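Local structure of Cas13d (uncultured Ruminococcus sp, 6IV9) at residues Ser672-Pro677 with Arg687-Arg692; Lys649-Val654 with Met693-Ser698; Phe480-Lys483 with Glu488-Asn491. The protein binds a CRISPR RNA guide and, through its two HEPN domains, directs maturation of that guide and cleavage of target RNA. The protein carries 2 engineered substitutions. All coordinates share one frame; numbering follows the deposited sequence.

Interaction 1 (Ser672-Pro677 with Arg687-Arg692); sequences SCVEFP and RSELAR
Cys-673 and Leu-690 form the first of two apolar contacts here: CB of Cys-673 lies 4.2 Å from CD2 of Leu-690. The same methyl, Leu-690 CD2, stands 4.4 Å from Val-674 CG2, so one branch of the leucine faces two consecutive residues where helix 663-673 gives way to loop. Its CD1 continues the extended line of the chain (chi2 172°), which leaves CD2 as the branch that turns to the neighbouring segment. Both distances are loose van der Waals separations, and the backbones stay apart, with Cys-673 CA and Leu-690 CA separated by 7.9 Å. Helix 713-760 adds a further wall, Ala-722 touching Cys-673 and Leu-726 touching Leu-690.

The one polar side chain at the contact, Glu-689, crosses that of Val-674 at about a right angle, and its OE2 comes to 3.3 Å from Val-674 CG1, a methyl carbon. Because Glu-689 was modelled in two conformers, this close approach is doubtful as a fixed feature. In the conformer described, OE1 is hydrogen-bonded to Tyr-670 OH of helix 663-673, which probably orients the carboxylate.

No hydrogen bond or salt bridge joins residues 672-677 to 687-692, and the two segments bury only 152 Å² against each other. The chemistry implies a small, loose apolar contact without directional bonds: Cys-673, Val-674 and Leu-690 pack where the chain leaves helix 663-673, across from helix 683-696. Directional links between these helices lie elsewhere, in the salt bridge of Arg-687 to Asp-663 and, in this conformer, the Glu-689 to Tyr-670 bond.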
ATOM      1  N   SER A 672       7.147 -11.918  28.464  1.00 28.03           N
ATOM      2  CA  SER A 672       5.687 -12.172  28.421  1.00 29.96           C
ATOM      3  C   SER A 672       5.307 -13.598  28.005  1.00 31.83           C
ATOM      4  O   SER A 672       4.256 -14.032  28.413  1.00 33.58           O
ATOM      5  CB  SER A 672       5.006 -11.153  27.583  1.00 30.79           C
ATOM      6  OG  SER A 672       5.474 -11.229  26.267  1.00 32.45           O
ATOM      7  N   CYS A 673       6.114 -14.269  27.186  1.00 28.05           N
ATOM      8  CA  CYS A 673       5.740 -15.604  26.651  1.00 27.14           C
ATOM      9  C   CYS A 673       6.328 -16.788  27.425  1.00 31.53           C
ATOM     10  O   CYS A 673       5.731 -17.835  27.378  1.00 28.31           O
ATOM     11  CB  CYS A 673       6.195 -15.743  25.207  1.00 28.79           C
ATOM     12  SG  CYS A 673       5.431 -14.537  24.101  0.99 30.01           S
ATOM     13  N   VAL A 674       7.460 -16.605  28.089  1.00 30.45           N
ATOM     14  CA  VAL A 674       8.134 -17.741  28.778  1.00 32.27           C
ATOM     15  C   VAL A 674       7.737 -17.738  30.256  1.00 28.66           C
ATOM     16  O   VAL A 674       7.859 -16.721  30.880  1.00 31.89           O
ATOM     17  CB  VAL A 674       9.654 -17.679  28.558  1.00 34.44           C
ATOM     18  CG1 VAL A 674      10.381 -18.763  29.321  1.00 34.47           C
ATOM     19  CG2 VAL A 674      10.000 -17.762  27.087  1.00 35.48           C
ATOM     20  N   GLU A 675       7.273 -18.873  30.757  1.00 32.67           N
ATOM     21  CA  GLU A 675       6.770 -18.960  32.150  1.00 39.20           C
ATOM     22  C   GLU A 675       7.868 -18.672  33.179  1.00 34.89           C
ATOM     23  O   GLU A 675       7.630 -17.884  34.063  1.00 34.75           O
ATOM     24  CB  GLU A 675       6.138 -20.324  32.392  1.00 38.49           C
ATOM     25  CG  GLU A 675       5.470 -20.401  33.736  1.00 44.44           C
ATOM     26  CD  GLU A 675       4.660 -21.658  33.949  1.00 49.62           C
ATOM     27  OE1 GLU A 675       3.851 -21.670  34.860  1.00 57.23           O
ATOM     28  OE2 GLU A 675       4.850 -22.597  33.201  1.00 54.84           O
ATOM     29  N   PHE A 676       9.041 -19.256  33.001  1.00 34.09           N
ATOM     30  CA  PHE A 676      10.163 -19.013  33.939  1.00 36.69           C
ATOM     31  C   PHE A 676      11.339 -18.496  33.119  1.00 30.08           C
ATOM     32  O   PHE A 676      12.194 -19.240  32.752  1.00 33.98           O
ATOM     33  CB  PHE A 676      10.492 -20.292  34.705  1.00 39.06           C
ATOM     34  CG  PHE A 676       9.308 -20.871  35.424  1.00 40.23           C
ATOM     35  CD1 PHE A 676       8.796 -20.257  36.547  1.00 43.63           C
ATOM     36  CD2 PHE A 676       8.685 -22.004  34.948  1.00 39.73           C
ATOM     37  CE1 PHE A 676       7.682 -20.769  37.183  1.00 45.28           C
ATOM     38  CE2 PHE A 676       7.573 -22.513  35.585  1.00 46.76           C
ATOM     39  CZ  PHE A 676       7.070 -21.890  36.694  1.00 42.87           C
ATOM     40  N   PRO A 677      11.354 -17.204  32.784  1.00 33.09           N
ATOM     41  CA  PRO A 677      12.405 -16.649  31.967  1.00 36.93           C
ATOM     42  C   PRO A 677      13.788 -16.640  32.624  1.00 36.32           C
ATOM     43  O   PRO A 677      13.848 -16.407  33.778  1.00 36.11           O
ATOM     44  CB  PRO A 677      12.010 -15.175  31.825  1.00 39.24           C
ATOM     45  CG  PRO A 677      10.557 -15.137  32.155  1.00 43.46           C
ATOM     46  CD  PRO A 677      10.368 -16.230  33.176  1.00 38.52           C
ATOM     47  N   ARG A 687      16.017 -15.673  21.579  1.00 27.15           N
ATOM     48  CA  ARG A 687      15.393 -15.881  20.249  1.00 29.17           C
ATOM     49  C   ARG A 687      15.225 -17.384  20.027  1.00 30.56           C
ATOM     50  O   ARG A 687      14.177 -17.786  19.590  1.00 25.86           O
ATOM     51  CB  ARG A 687      16.240 -15.255  19.143  1.00 28.82           C
ATOM     52  CG  ARG A 687      16.217 -13.736  19.104  1.00 28.76           C
ATOM     53  CD  ARG A 687      16.882 -13.164  17.868  1.00 29.32           C
ATOM     54  NE  ARG A 687      16.642 -11.757  17.643  1.00 29.68           N
ATOM     55  CZ  ARG A 687      17.358 -10.769  18.133  1.00 29.78           C
ATOM     56  NH1 ARG A 687      18.463 -11.014  18.799  1.00 30.07           N
ATOM     57  NH2 ARG A 687      16.966  -9.529  17.963  1.00 28.99           N
ATOM     58  N   SER A 688      16.253 -18.162  20.367  1.00 28.61           N
ATOM     59  CA  SER A 688      16.228 -19.631  20.179  1.00 29.29           C
ATOM     60  C   SER A 688      15.086 -20.210  20.998  1.00 26.13           C
ATOM     61  O   SER A 688      14.376 -21.048  20.500  1.00 28.95           O
ATOM     62  CB  SER A 688      17.530 -20.261  20.549  1.00 33.79           C
ATOM     63  OG  SER A 688      18.522 -19.876  19.642  1.00 35.08           O
ATOM     64  N   GLU A 689      14.968 -19.773  22.243  1.00 26.86           N
ATOM     65  CA  GLU A 689      13.728 -20.131  23.095  0.50 28.56           C
ATOM     66  C   GLU A 689      12.285 -19.831  22.576  1.00 30.56           C
ATOM     67  O   GLU A 689      11.451 -20.689  22.560  1.00 25.58           O
ATOM     68  CB  GLU A 689      13.939 -19.595  24.512  0.50 31.00           C
ATOM     69  CG  GLU A 689      13.296 -20.439  25.597  0.50 34.59           C
ATOM     70  CD  GLU A 689      13.706 -20.093  27.024  0.50 33.06           C
ATOM     71  OE1 GLU A 689      14.826 -19.589  27.223  0.50 33.95           O
ATOM     72  OE2 GLU A 689      12.907 -20.334  27.936  0.50 34.05           O
ATOM     73  N   LEU A 690      12.160 -18.660  21.969  1.00 27.96           N
ATOM     74  CA  LEU A 690      10.895 -18.225  21.336  1.00 27.08           C
ATOM     75  C   LEU A 690      10.656 -19.093  20.097  1.00 26.70           C
ATOM     76  O   LEU A 690       9.539 -19.470  19.871  1.00 28.84           O
ATOM     77  CB  LEU A 690      10.986 -16.734  21.019  1.00 25.16           C
ATOM     78  CG  LEU A 690      11.059 -15.836  22.244  1.00 26.53           C
ATOM     79  CD1 LEU A 690      11.352 -14.404  21.870  1.00 28.21           C
ATOM     80  CD2 LEU A 690       9.794 -15.934  23.050  1.00 31.80           C
ATOM     81  N   ALA A 691      11.706 -19.395  19.340  1.00 26.83           N
ATOM     82  CA  ALA A 691      11.569 -20.228  18.129  1.00 28.09           C
ATOM     83  C   ALA A 691      11.092 -21.633  18.506  1.00 29.67           C
ATOM     84  O   ALA A 691      10.287 -22.183  17.798  1.00 28.38           O
ATOM     85  CB  ALA A 691      12.845 -20.259  17.349  1.00 31.16           C
ATOM     86  N   ARG A 692      11.618 -22.182  19.594  1.00 32.29           N
ATOM     87  CA  ARG A 692      11.197 -23.520  20.069  1.00 33.04           C
ATOM     88  C   ARG A 692       9.729 -23.485  20.488  1.00 28.66           C
ATOM     89  O   ARG A 692       9.031 -24.425  20.214  1.00 31.00           O
ATOM     90  CB  ARG A 692      12.065 -23.950  21.244  1.00 38.41           C
ATOM     91  CG  ARG A 692      13.402 -24.505  20.805  1.00 48.28           C
ATOM     92  CD  ARG A 692      13.999 -25.367  21.895  1.00 56.17           C
ATOM     93  NE  ARG A 692      14.590 -24.549  22.933  1.00 55.68           N
ATOM     94  CZ  ARG A 692      15.702 -23.848  22.812  1.00 48.21           C
ATOM     95  NH1 ARG A 692      16.023 -22.991  23.754  1.00 43.52           N
ATOM     96  NH2 ARG A 692      16.486 -24.004  21.766  1.00 52.43           N
TER

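Interaction 2 (Lys649-Val654 with Met693-Ser698); sequences KNEKVV and MIKNIS
Lys-695 reaches Lys-649 and Glu-651 along most of its length. From CB the chain leaves with CG anti to the backbone N (chi1 177°), which carries it over the loop before helix 651-660. CG rests 3.8 Å from the carbonyl oxygen of Lys-649. CD passes the carboxylate of Glu-651 at 3.8 Å from OE2, the two side chains crossing at about a right angle. CE comes closer, 3.3 Å from Glu-651 OE2. Bends at the last two torsions then bring NZ to Lys-649 O at 3.3 Å, a weak hydrogen bond. NZ stays 4.6 Å from Glu-651 OE2, beyond a salt bridge, so the opposite charges probably attract only at a distance. Cutting the side chain back to an alanine is likely to leave Lys-649 O without this weak donor and Glu-651 without this nearby positive charge.

On the buried side, Ile-694 CD1 packs 3.9 Å from Val-654 CG1. Asn-650 OD1 accepts from Val-653 N with an N-H...O angle of 165°, the donor lying above the carbonyl plane, and more weakly from Lys-652 N. This asparagine N-cap opens a helix packing on helix 683-696, with Tyr-727 and Val-730 of helix 713-760 against Ile-694, in a mainly helical region.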
ATOM      1  N   LYS A 649       7.394 -24.834  11.959  1.00 28.80           N
ATOM      2  CA  LYS A 649       8.238 -25.881  12.587  1.00 35.86           C
ATOM      3  C   LYS A 649       9.689 -25.709  12.158  1.00 35.95           C
ATOM      4  O   LYS A 649      10.548 -26.345  12.729  1.00 37.32           O
ATOM      5  CB  LYS A 649       7.718 -27.268  12.224  1.00 36.04           C
ATOM      6  CG  LYS A 649       6.428 -27.630  12.928  1.00 38.92           C
ATOM      7  CD  LYS A 649       5.821 -28.873  12.407  1.00 43.69           C
ATOM      8  CE  LYS A 649       4.432 -29.071  12.958  1.00 48.50           C
ATOM      9  NZ  LYS A 649       3.846 -30.348  12.501  1.00 55.56           N
ATOM     10  N   ASN A 650       9.919 -24.837  11.196  1.00 30.64           N
ATOM     11  CA  ASN A 650      11.280 -24.626  10.674  1.00 33.09           C
ATOM     12  C   ASN A 650      11.976 -23.550  11.502  1.00 34.95           C
ATOM     13  O   ASN A 650      11.768 -22.395  11.245  1.00 28.68           O
ATOM     14  CB  ASN A 650      11.204 -24.237   9.211  1.00 35.90           C
ATOM     15  CG  ASN A 650      12.561 -24.278   8.573  1.00 46.94           C
ATOM     16  OD1 ASN A 650      13.539 -23.862   9.180  1.00 50.10           O
ATOM     17  ND2 ASN A 650      12.622 -24.811   7.376  1.00 42.94           N
ATOM     18  N   GLU A 651      12.833 -23.966  12.422  1.00 32.63           N
ATOM     19  CA  GLU A 651      13.518 -23.009  13.321  1.00 34.38           C
ATOM     20  C   GLU A 651      14.387 -22.026  12.539  1.00 27.42           C
ATOM     21  O   GLU A 651      14.527 -20.920  12.982  1.00 29.90           O
ATOM     22  CB  GLU A 651      14.229 -23.745  14.450  1.00 38.15           C
ATOM     23  CG  GLU A 651      13.236 -24.318  15.435  1.00 47.14           C
ATOM     24  CD  GLU A 651      13.860 -25.200  16.493  1.00 51.90           C
ATOM     25  OE1 GLU A 651      13.975 -24.754  17.613  1.00 47.87           O
ATOM     26  OE2 GLU A 651      14.227 -26.316  16.165  1.00 55.51           O
ATOM     27  N   LYS A 652      14.975 -22.447  11.433  1.00 30.19           N
ATOM     28  CA  LYS A 652      15.839 -21.512  10.678  1.00 30.56           C
ATOM     29  C   LYS A 652      15.020 -20.343  10.138  1.00 28.80           C
ATOM     30  O   LYS A 652      15.488 -19.232  10.199  1.00 27.89           O
ATOM     31  CB  LYS A 652      16.529 -22.240   9.533  1.00 33.68           C
ATOM     32  CG  LYS A 652      17.730 -23.057   9.963  1.00 41.34           C
ATOM     33  CD  LYS A 652      18.553 -23.516   8.807  1.00 43.69           C
ATOM     34  CE  LYS A 652      17.829 -24.519   7.955  1.00 48.35           C
ATOM     35  NZ  LYS A 652      18.774 -25.231   7.068  1.00 53.11           N
ATOM     36  N   VAL A 653      13.865 -20.642   9.568  1.00 28.08           N
ATOM     37  CA  VAL A 653      12.976 -19.570   9.040  1.00 27.04           C
ATOM     38  C   VAL A 653      12.487 -18.690  10.191  1.00 25.19           C
ATOM     39  O   VAL A 653      12.596 -17.507  10.100  1.00 26.83           O
ATOM     40  CB  VAL A 653      11.772 -20.199   8.325  1.00 29.23           C
ATOM     41  CG1 VAL A 653      10.766 -19.148   7.933  1.00 32.72           C
ATOM     42  CG2 VAL A 653      12.193 -21.021   7.128  1.00 31.77           C
ATOM     43  N   VAL A 654      11.988 -19.296  11.260  1.00 26.74           N
ATOM     44  CA  VAL A 654      11.482 -18.515  12.421  1.00 26.95           C
ATOM     45  C   VAL A 654      12.623 -17.706  13.037  1.00 24.77           C
ATOM     46  O   VAL A 654      12.425 -16.575  13.342  1.00 25.54           O
ATOM     47  CB  VAL A 654      10.799 -19.434  13.440  1.00 27.10           C
ATOM     48  CG1 VAL A 654      10.507 -18.711  14.731  1.00 29.82           C
ATOM     49  CG2 VAL A 654       9.548 -20.037  12.851  1.00 27.69           C
ATOM     50  N   MET A 693       9.305 -22.414  21.142  1.00 29.01           N
ATOM     51  CA  MET A 693       7.896 -22.303  21.578  1.00 33.64           C
ATOM     52  C   MET A 693       6.986 -22.305  20.354  1.00 34.28           C
ATOM     53  O   MET A 693       5.973 -22.952  20.393  1.00 33.21           O
ATOM     54  CB  MET A 693       7.665 -20.986  22.302  1.00 37.57           C
ATOM     55  CG  MET A 693       8.257 -20.955  23.655  1.00 48.90           C
ATOM     56  SD  MET A 693       7.485 -19.659  24.603  1.00 60.06           S
ATOM     57  CE  MET A 693       6.458 -18.903  23.360  1.00 38.46           C
ATOM     58  N   ILE A 694       7.363 -21.548  19.336  1.00 27.37           N
ATOM     59  CA  ILE A 694       6.582 -21.451  18.076  1.00 29.29           C
ATOM     60  C   ILE A 694       6.555 -22.820  17.397  1.00 31.82           C
ATOM     61  O   ILE A 694       5.511 -23.253  16.966  1.00 31.93           O
ATOM     62  CB  ILE A 694       7.180 -20.352  17.190  1.00 26.35           C
ATOM     63  CG1 ILE A 694       6.850 -18.980  17.763  1.00 27.69           C
ATOM     64  CG2 ILE A 694       6.716 -20.490  15.763  1.00 28.01           C
ATOM     65  CD1 ILE A 694       7.695 -17.890  17.238  1.00 31.36           C
ATOM     66  N   LYS A 695       7.677 -23.516  17.398  1.00 28.80           N
ATOM     67  CA  LYS A 695       7.751 -24.846  16.767  1.00 29.23           C
ATOM     68  C   LYS A 695       6.787 -25.815  17.466  1.00 31.58           C
ATOM     69  O   LYS A 695       6.289 -26.686  16.803  1.00 31.22           O
ATOM     70  CB  LYS A 695       9.182 -25.371  16.863  1.00 33.28           C
ATOM     71  CG  LYS A 695       9.396 -26.769  16.322  1.00 40.63           C
ATOM     72  CD  LYS A 695      10.663 -27.405  16.808  1.00 46.70           C
ATOM     73  CE  LYS A 695      11.494 -28.032  15.715  1.00 55.84           C
ATOM     74  NZ  LYS A 695      10.711 -28.891  14.802  1.00 63.12           N
ATOM     75  N   ASN A 696       6.598 -25.653  18.771  1.00 31.02           N
ATOM     76  CA  ASN A 696       5.837 -26.612  19.616  1.00 36.76           C
ATOM     77  C   ASN A 696       4.427 -26.150  19.977  1.00 34.05           C
ATOM     78  O   ASN A 696       3.783 -26.859  20.703  1.00 32.00           O
ATOM     79  CB  ASN A 696       6.598 -26.912  20.903  1.00 36.93           C
ATOM     80  CG  ASN A 696       7.878 -27.667  20.639  1.00 43.23           C
ATOM     81  OD1 ASN A 696       7.934 -28.527  19.782  1.00 41.04           O
ATOM     82  ND2 ASN A 696       8.918 -27.327  21.363  1.00 49.06           N
ATOM     83  N   ILE A 697       3.973 -25.017  19.467  1.00 29.65           N
ATOM     84  CA  ILE A 697       2.615 -24.511  19.812  1.00 28.29           C
ATOM     85  C   ILE A 697       1.532 -25.469  19.288  1.00 26.32           C
ATOM     86  O   ILE A 697       1.748 -26.089  18.286  1.00 28.31           O
ATOM     87  CB  ILE A 697       2.417 -23.108  19.222  1.00 27.86           C
ATOM     88  CG1 ILE A 697       1.187 -22.426  19.801  1.00 32.79           C
ATOM     89  CG2 ILE A 697       2.330 -23.176  17.716  1.00 30.76           C
ATOM     90  CD1 ILE A 697       1.083 -20.996  19.403  1.00 39.12           C
ATOM     91  N   SER A 698       0.409 -25.544  19.981  1.00 28.19           N
ATOM     92  CA  SER A 698      -0.726 -26.365  19.505  1.00 27.93           C
ATOM     93  C   SER A 698      -2.011 -25.800  20.092  1.00 27.06           C
ATOM     94  O   SER A 698      -1.946 -25.127  21.091  1.00 28.13           O
ATOM     95  CB  SER A 698      -0.562 -27.798  19.875  1.00 35.40           C
ATOM     96  OG  SER A 698      -0.664 -27.960  21.266  1.00 36.16           O
TER

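Interaction 3 (Phe480-Lys483 with Glu488-Asn491); sequences FDEK and EKKN
Glu-482 points OE2 of its carboxylate at CE and NZ, the last two atoms of Lys-489, and these two residues make the whole contact between 480-483 and 488-491. The ammonium NZ of Lys-489 is 3.1 Å from Glu-482 OE2, a hydrogen bond within a salt bridge. Lys-489 CE follows at 3.5 Å from the same Glu-482 OE2, so the carboxylate oxygen meets the lysine at its end and not along its stem. The approach is nearly along the C-O axis of OE2, and the two side chains cross at about a right angle.

Torsions account for the reach. Glu-482 sets CG anti to its backbone N and then bends at chi2 (54°), which brings OE2 toward Lys-489. Lys-489 runs extended until chi4, which at 7° is close to eclipsed and swings NZ back to the oxygen. The backbones need not approach: Glu-482 CA and Lys-489 CA are 10.5 Å apart.

The carboxylate has other donors as well. OE2 of Glu-482 also accepts from the backbone N of Phe-333, and OE1 from that of Ile-334, both in the short helix 333-336. These two amides hold the two oxygens from one helix start and probably limit the rotation of the carboxylate that Lys-489 meets. Next to Glu-482, Asp-481 OD1 accepts a weak bond from Lys-483 N at 3.4 Å, an Asx turn that leads into the 3-10 segment.

Glu-482 is thus the shared acceptor of a surface loop. Its negative charge is probably stabilised by the helix-start amides together with the ammonium group, so one carboxylate ties both arms of this loop to helix 333-336.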
ATOM      1  N   PHE A 480     -25.812  18.986  23.462  1.00 59.94           N
ATOM      2  CA  PHE A 480     -25.325  19.678  22.248  1.00 56.56           C
ATOM      3  C   PHE A 480     -26.152  19.146  21.083  1.00 45.42           C
ATOM      4  O   PHE A 480     -26.450  17.975  21.060  1.00 50.87           O
ATOM      5  CB  PHE A 480     -23.809  19.559  22.099  1.00 54.06           C
ATOM      6  CG  PHE A 480     -23.023  20.519  22.950  1.00 54.16           C
ATOM      7  CD1 PHE A 480     -22.898  21.844  22.588  1.00 56.68           C
ATOM      8  CD2 PHE A 480     -22.421  20.103  24.120  1.00 51.94           C
ATOM      9  CE1 PHE A 480     -22.193  22.732  23.376  1.00 55.62           C
ATOM     10  CE2 PHE A 480     -21.708  20.991  24.903  1.00 54.21           C
ATOM     11  CZ  PHE A 480     -21.592  22.302  24.530  1.00 57.58           C
ATOM     12  N   ASP A 481     -26.583  20.035  20.210  1.00 46.77           N
ATOM     13  CA  ASP A 481     -27.391  19.628  19.046  1.00 47.54           C
ATOM     14  C   ASP A 481     -26.463  18.967  18.031  1.00 41.17           C
ATOM     15  O   ASP A 481     -25.485  19.580  17.665  1.00 38.21           O
ATOM     16  CB  ASP A 481     -28.040  20.860  18.419  1.00 51.70           C
ATOM     17  CG  ASP A 481     -29.221  20.557  17.523  1.00 62.91           C
ATOM     18  OD1 ASP A 481     -29.466  19.386  17.235  1.00 66.13           O
ATOM     19  OD2 ASP A 481     -29.888  21.510  17.122  1.00 81.34           O
ATOM     20  N   GLU A 482     -26.860  17.798  17.547  1.00 40.64           N
ATOM     21  CA  GLU A 482     -26.120  17.014  16.528  1.00 44.09           C
ATOM     22  C   GLU A 482     -26.079  17.798  15.213  1.00 48.87           C
ATOM     23  O   GLU A 482     -25.133  17.641  14.464  1.00 41.17           O
ATOM     24  CB  GLU A 482     -26.776  15.652  16.332  1.00 43.19           C
ATOM     25  CG  GLU A 482     -25.996  14.718  15.434  1.00 48.75           C
ATOM     26  CD  GLU A 482     -24.545  14.479  15.818  1.00 54.82           C
ATOM     27  OE1 GLU A 482     -24.221  14.561  17.012  1.00 39.52           O
ATOM     28  OE2 GLU A 482     -23.754  14.219  14.907  1.00 46.01           O
ATOM     29  N   LYS A 483     -27.044  18.698  15.012  1.00 38.97           N
ATOM     30  CA  LYS A 483     -27.203  19.496  13.769  1.00 39.36           C
ATOM     31  C   LYS A 483     -26.089  20.533  13.627  1.00 33.97           C
ATOM     32  O   LYS A 483     -25.913  21.049  12.544  1.00 33.50           O
ATOM     33  CB  LYS A 483     -28.603  20.094  13.674  1.00 45.63           C
ATOM     34  CG  LYS A 483     -29.709  19.068  13.806  1.00 54.77           C
ATOM     35  CD  LYS A 483     -30.828  19.269  12.844  1.00 63.75           C
ATOM     36  CE  LYS A 483     -31.972  18.304  13.070  1.00 73.14           C
ATOM     37  NZ  LYS A 483     -33.271  18.868  12.636  1.00 76.84           N
ATOM     38  N   GLU A 488     -20.348  20.330   8.326  1.00 29.43           N
ATOM     39  CA  GLU A 488     -19.025  19.664   8.258  1.00 32.27           C
ATOM     40  C   GLU A 488     -19.108  18.203   7.824  1.00 33.97           C
ATOM     41  O   GLU A 488     -18.138  17.723   7.289  1.00 30.92           O
ATOM     42  CB  GLU A 488     -18.394  19.611   9.645  1.00 39.14           C
ATOM     43  CG  GLU A 488     -18.486  20.908  10.404  1.00 51.19           C
ATOM     44  CD  GLU A 488     -17.812  22.097   9.755  1.00 51.10           C
ATOM     45  OE1 GLU A 488     -16.603  22.035   9.553  1.00 55.83           O
ATOM     46  OE2 GLU A 488     -18.502  23.076   9.471  1.00 58.96           O
ATOM     47  N   LYS A 489     -20.249  17.562   8.028  1.00 31.00           N
ATOM     48  CA  LYS A 489     -20.385  16.113   7.772  1.00 34.76           C
ATOM     49  C   LYS A 489     -20.107  15.754   6.315  1.00 40.89           C
ATOM     50  O   LYS A 489     -20.533  16.466   5.424  1.00 31.34           O
ATOM     51  CB  LYS A 489     -21.769  15.630   8.198  1.00 36.80           C
ATOM     52  CG  LYS A 489     -21.932  15.344   9.681  1.00 37.54           C
ATOM     53  CD  LYS A 489     -23.324  14.893  10.023  1.00 45.20           C
ATOM     54  CE  LYS A 489     -23.523  14.448  11.453  1.00 43.65           C
ATOM     55  NZ  LYS A 489     -22.306  14.735  12.222  1.00 53.14           N
ATOM     56  N   LYS A 490     -19.407  14.638   6.134  1.00 35.18           N
ATOM     57  CA  LYS A 490     -19.103  14.099   4.796  1.00 34.25           C
ATOM     58  C   LYS A 490     -20.124  13.004   4.503  1.00 33.54           C
ATOM     59  O   LYS A 490     -20.300  12.148   5.330  1.00 35.03           O
ATOM     60  CB  LYS A 490     -17.652  13.632   4.754  1.00 35.17           C
ATOM     61  CG  LYS A 490     -16.658  14.766   4.624  1.00 46.39           C
ATOM     62  CD  LYS A 490     -16.514  15.222   3.197  1.00 53.42           C
ATOM     63  CE  LYS A 490     -16.632  16.712   3.002  1.00 60.37           C
ATOM     64  NZ  LYS A 490     -15.535  17.458   3.656  1.00 68.46           N
ATOM     65  N   ASN A 491     -20.752  13.069   3.342  1.00 30.35           N
ATOM     66  CA  ASN A 491     -21.798  12.110   2.927  1.00 37.69           C
ATOM     67  C   ASN A 491     -21.382  11.418   1.624  1.00 34.10           C
ATOM     68  O   ASN A 491     -20.579  11.963   0.904  1.00 33.32           O
ATOM     69  CB  ASN A 491     -23.142  12.822   2.782  1.00 41.95           C
ATOM     70  CG  ASN A 491     -23.577  13.529   4.051  1.00 43.41           C
ATOM     71  OD1 ASN A 491     -23.702  14.744   4.081  1.00 47.51           O
ATOM     72  ND2 ASN A 491     -23.816  12.775   5.099  1.00 39.70           N
TER

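How the interactions relate
From the N terminus, interaction 3 comes first, closing a turn of four intervening residues within the loop between helices 467-475 and 497-505. It ends before the others begin, and its centre is about 51 Å from that of interaction 1 and 52 Å from that of interaction 2. Interaction 2 then opens at 649-654 and closes at 693-698, with 38 residues between the segments. Interaction 1 lies wholly within that span, closing a shorter loop of nine residues, four of them already in helix 683-696. Both use this helix, which packs against both 651-660 and the end of 663-673. They also touch directly: Ala-691 CB is 3.8 Å from Val-654 CG1, and Cys-673 CB is 3.7 Å from Met-693 CE.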